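Local atomic coordinates of 2-oxoglutarate-dependent dioxygenase DAO (Oryza sativa subsp. indica, PDB entry 6KUN), a protein that probably catalyses the 2-oxoglutarate- and iron-dependent oxidation of the auxin indole-3-acetic acid to inactive 2-oxoindole-3-acetic acid. Residues C33-G38 and P208-V213. Numbering follows the deposited sequence.
Sequences CFRVSG and PGSFVV
The Phe-34 ring takes Val-213 over one face. Val-213 CB makes a CH-pi contact there, 3.8 Å from the centroid of the Phe-34 ring and displaced toward the rim that carries CZ. The two side chains lie side by side and point the same way. Phe-34 CG sits between its own backbone N and carbonyl carbon (chi1 59°), which leans the ring toward strand 211-215 and sets one face against Val-213. The Arg-35 guanidinium receives Ser-210 OG at its edge, near its plane. The bond from Arg-35 NE to Ser-210 OG is long and weak at 3.5 Å. Stronger partners lie nearby: Arg-35 NH2 bonds to Asp-205 O, and Ser-210 OG to Leu-207 O. The Arg-35 chain bends at chi3 (109°), and NH2 comes near Val-212 CG2. The ring of Phe-211 leads away from strand 33-37 and meets His-39 edge-to-face, while Phe-211 CB, at the root of the side chain, packs on Val-36 CG2 at 3.5 Å. Val-36 CG1 also touches Val-213 CG2, at about a right angle between the side chains.

Strands 33-37 and 211-215 are antiparallel neighbours in the major sheet of the jelly-roll fold. The pairing joins the N-terminal region to the Fe(II)/2-oxoglutarate oxygenase core. Four backbone bonds hold it. Phe-34 and Val-213 form one hydrogen-bonded pair, with Val-213 N to Phe-34 O at 2.7 Å and almost straight (177°). Val-36 and Phe-211 form the second; Val-36 N to Phe-211 O is 2.8 Å, and the return bond from Phe-211 N to Val-36 O is longer, at 3.3 Å.

Phe-34, Val-36, Phe-211 and Val-213 share one sheet face, where helix 111-138 packs on both phenylalanines and helix 18-30 also packs on Phe-34. Arg-35 and Val-212 project from the other. Val-212 CG1 touches Cys-33 SG at 3.6 Å, and the Val-212 side chain lies about 8 Å from the bound 2-oxoglutarate.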
ATOM      1  N   CYS B  33       8.688  -8.080 -20.774  1.00 16.33           N
ATOM      2  CA  CYS B  33       8.244  -7.514 -19.513  1.00 18.31           C
ATOM      3  C   CYS B  33       6.728  -7.419 -19.543  1.00 25.57           C
ATOM      4  O   CYS B  33       6.148  -7.075 -20.574  1.00 22.28           O
ATOM      5  CB  CYS B  33       8.799  -6.103 -19.253  1.00 18.76           C
ATOM      6  SG  CYS B  33       8.351  -5.332 -17.612  1.00 31.51           S
ATOM      7  N   PHE B  34       6.090  -7.771 -18.442  1.00 19.84           N
ATOM      8  CA  PHE B  34       4.648  -7.668 -18.320  1.00 19.29           C
ATOM      9  C   PHE B  34       4.263  -7.666 -16.850  1.00 26.34           C
ATOM     10  O   PHE B  34       5.033  -8.103 -15.983  1.00 20.56           O
ATOM     11  CB  PHE B  34       3.928  -8.791 -19.079  1.00 20.93           C
ATOM     12  CG  PHE B  34       4.271 -10.199 -18.638  1.00 19.91           C
ATOM     13  CD1 PHE B  34       5.397 -10.845 -19.118  1.00 23.23           C
ATOM     14  CD2 PHE B  34       3.418 -10.912 -17.800  1.00 23.08           C
ATOM     15  CE1 PHE B  34       5.706 -12.138 -18.756  1.00 25.43           C
ATOM     16  CE2 PHE B  34       3.749 -12.251 -17.424  1.00 16.97           C
ATOM     17  CZ  PHE B  34       4.881 -12.839 -17.908  1.00 26.47           C
ATOM     18  N   ARG B  35       3.060  -7.161 -16.584  1.00 21.14           N
ATOM     19  CA  ARG B  35       2.467  -7.222 -15.245  1.00 20.52           C
ATOM     20  C   ARG B  35       1.585  -8.461 -15.121  1.00 24.27           C
ATOM     21  O   ARG B  35       0.983  -8.897 -16.100  1.00 26.98           O
ATOM     22  CB  ARG B  35       1.632  -5.983 -14.950  1.00 30.59           C
ATOM     23  CG  ARG B  35       2.328  -4.665 -15.146  1.00 37.54           C
ATOM     24  CD  ARG B  35       1.599  -3.536 -14.398  1.00 45.25           C
ATOM     25  NE  ARG B  35       2.372  -3.070 -13.239  1.00 65.07           N
ATOM     26  CZ  ARG B  35       3.062  -1.930 -13.193  1.00 58.14           C
ATOM     27  NH1 ARG B  35       3.081  -1.093 -14.230  1.00 44.58           N
ATOM     28  NH2 ARG B  35       3.731  -1.612 -12.092  1.00 51.82           N
ATOM     29  N   VAL B  36       1.503  -9.034 -13.903  1.00 21.23           N
ATOM     30  CA  VAL B  36       0.568 -10.139 -13.653  1.00 23.84           C
ATOM     31  C   VAL B  36      -0.424  -9.749 -12.572  1.00 32.78           C
ATOM     32  O   VAL B  36      -0.030  -9.316 -11.476  1.00 22.90           O
ATOM     33  CB  VAL B  36       1.236 -11.472 -13.266  1.00 23.22           C
ATOM     34  CG1 VAL B  36       1.907 -12.102 -14.461  1.00 32.38           C
ATOM     35  CG2 VAL B  36       2.194 -11.307 -12.127  1.00 30.76           C
ATOM     36  N   SER B  37      -1.711  -9.909 -12.892  1.00 25.45           N
ATOM     37  CA  SER B  37      -2.787  -9.935 -11.909  1.00 21.46           C
ATOM     38  C   SER B  37      -3.295 -11.362 -11.843  1.00 24.06           C
ATOM     39  O   SER B  37      -2.829 -12.254 -12.570  1.00 31.02           O
ATOM     40  CB  SER B  37      -3.913  -9.005 -12.329  1.00 25.07           C
ATOM     41  OG  SER B  37      -4.429  -9.483 -13.576  1.00 42.19           O
ATOM     42  N   GLY B  38      -4.304 -11.569 -10.992  1.00 31.64           N
ATOM     43  CA  GLY B  38      -4.916 -12.882 -10.876  1.00 26.20           C
ATOM     44  C   GLY B  38      -3.967 -13.932 -10.380  1.00 35.17           C
ATOM     45  O   GLY B  38      -4.136 -15.120 -10.691  1.00 30.97           O
ATOM     46  N   PRO B 208      -0.399  -1.291  -7.245  1.00 47.67           N
ATOM     47  CA  PRO B 208      -0.417  -2.082  -6.007  1.00 49.74           C
ATOM     48  C   PRO B 208      -1.052  -3.451  -6.192  1.00 41.53           C
ATOM     49  O   PRO B 208      -1.976  -3.641  -6.992  1.00 37.07           O
ATOM     50  CB  PRO B 208      -1.249  -1.223  -5.040  1.00 55.21           C
ATOM     51  CG  PRO B 208      -1.240   0.164  -5.627  1.00 44.32           C
ATOM     52  CD  PRO B 208      -1.170  -0.038  -7.112  1.00 43.66           C
ATOM     53  N   GLY B 209      -0.527  -4.425  -5.440  1.00 41.65           N
ATOM     54  CA  GLY B 209      -1.020  -5.786  -5.512  1.00 42.58           C
ATOM     55  C   GLY B 209      -0.714  -6.543  -6.788  1.00 49.36           C
ATOM     56  O   GLY B 209      -1.128  -7.708  -6.901  1.00 51.21           O
ATOM     57  N   SER B 210      -0.046  -5.924  -7.770  1.00 38.55           N
ATOM     58  CA  SER B 210       0.363  -6.605  -8.992  1.00 28.07           C
ATOM     59  C   SER B 210       1.869  -6.828  -8.947  1.00 24.09           C
ATOM     60  O   SER B 210       2.594  -6.161  -8.200  1.00 44.69           O
ATOM     61  CB  SER B 210       0.038  -5.804 -10.249  1.00 38.75           C
ATOM     62  OG  SER B 210       1.090  -4.890 -10.538  1.00 39.62           O
ATOM     63  N   PHE B 211       2.319  -7.796  -9.744  1.00 24.51           N
ATOM     64  CA  PHE B 211       3.734  -8.151  -9.873  1.00 18.40           C
ATOM     65  C   PHE B 211       4.181  -7.818 -11.294  1.00 19.86           C
ATOM     66  O   PHE B 211       3.371  -7.793 -12.214  1.00 20.40           O
ATOM     67  CB  PHE B 211       3.949  -9.652  -9.569  1.00 25.14           C
ATOM     68  CG  PHE B 211       3.655 -10.045  -8.120  1.00 21.27           C
ATOM     69  CD1 PHE B 211       4.613  -9.944  -7.154  1.00 21.38           C
ATOM     70  CD2 PHE B 211       2.430 -10.584  -7.770  1.00 18.29           C
ATOM     71  CE1 PHE B 211       4.371 -10.303  -5.822  1.00 28.60           C
ATOM     72  CE2 PHE B 211       2.171 -10.961  -6.439  1.00 35.81           C
ATOM     73  CZ  PHE B 211       3.151 -10.816  -5.464  1.00 23.91           C
ATOM     74  N   VAL B 212       5.459  -7.530 -11.448  1.00 16.24           N
ATOM     75  CA  VAL B 212       6.110  -7.382 -12.751  1.00 18.02           C
ATOM     76  C   VAL B 212       6.920  -8.630 -13.026  1.00 23.69           C
ATOM     77  O   VAL B 212       7.640  -9.111 -12.140  1.00 19.27           O
ATOM     78  CB  VAL B 212       7.004  -6.127 -12.756  1.00 22.23           C
ATOM     79  CG1 VAL B 212       7.713  -5.962 -14.080  1.00 38.66           C
ATOM     80  CG2 VAL B 212       6.178  -4.907 -12.403  1.00 29.50           C
ATOM     81  N   VAL B 213       6.838  -9.142 -14.254  1.00 16.37           N
ATOM     82  CA  VAL B 213       7.635 -10.264 -14.707  1.00 13.88           C
ATOM     83  C   VAL B 213       8.606  -9.785 -15.781  1.00 25.66           C
ATOM     84  O   VAL B 213       8.211  -9.083 -16.719  1.00 19.17           O
ATOM     85  CB  VAL B 213       6.753 -11.412 -15.226  1.00 26.39           C
ATOM     86  CG1 VAL B 213       7.657 -12.596 -15.656  1.00 21.24           C
ATOM     87  CG2 VAL B 213       5.730 -11.816 -14.156  1.00 22.40           C
TER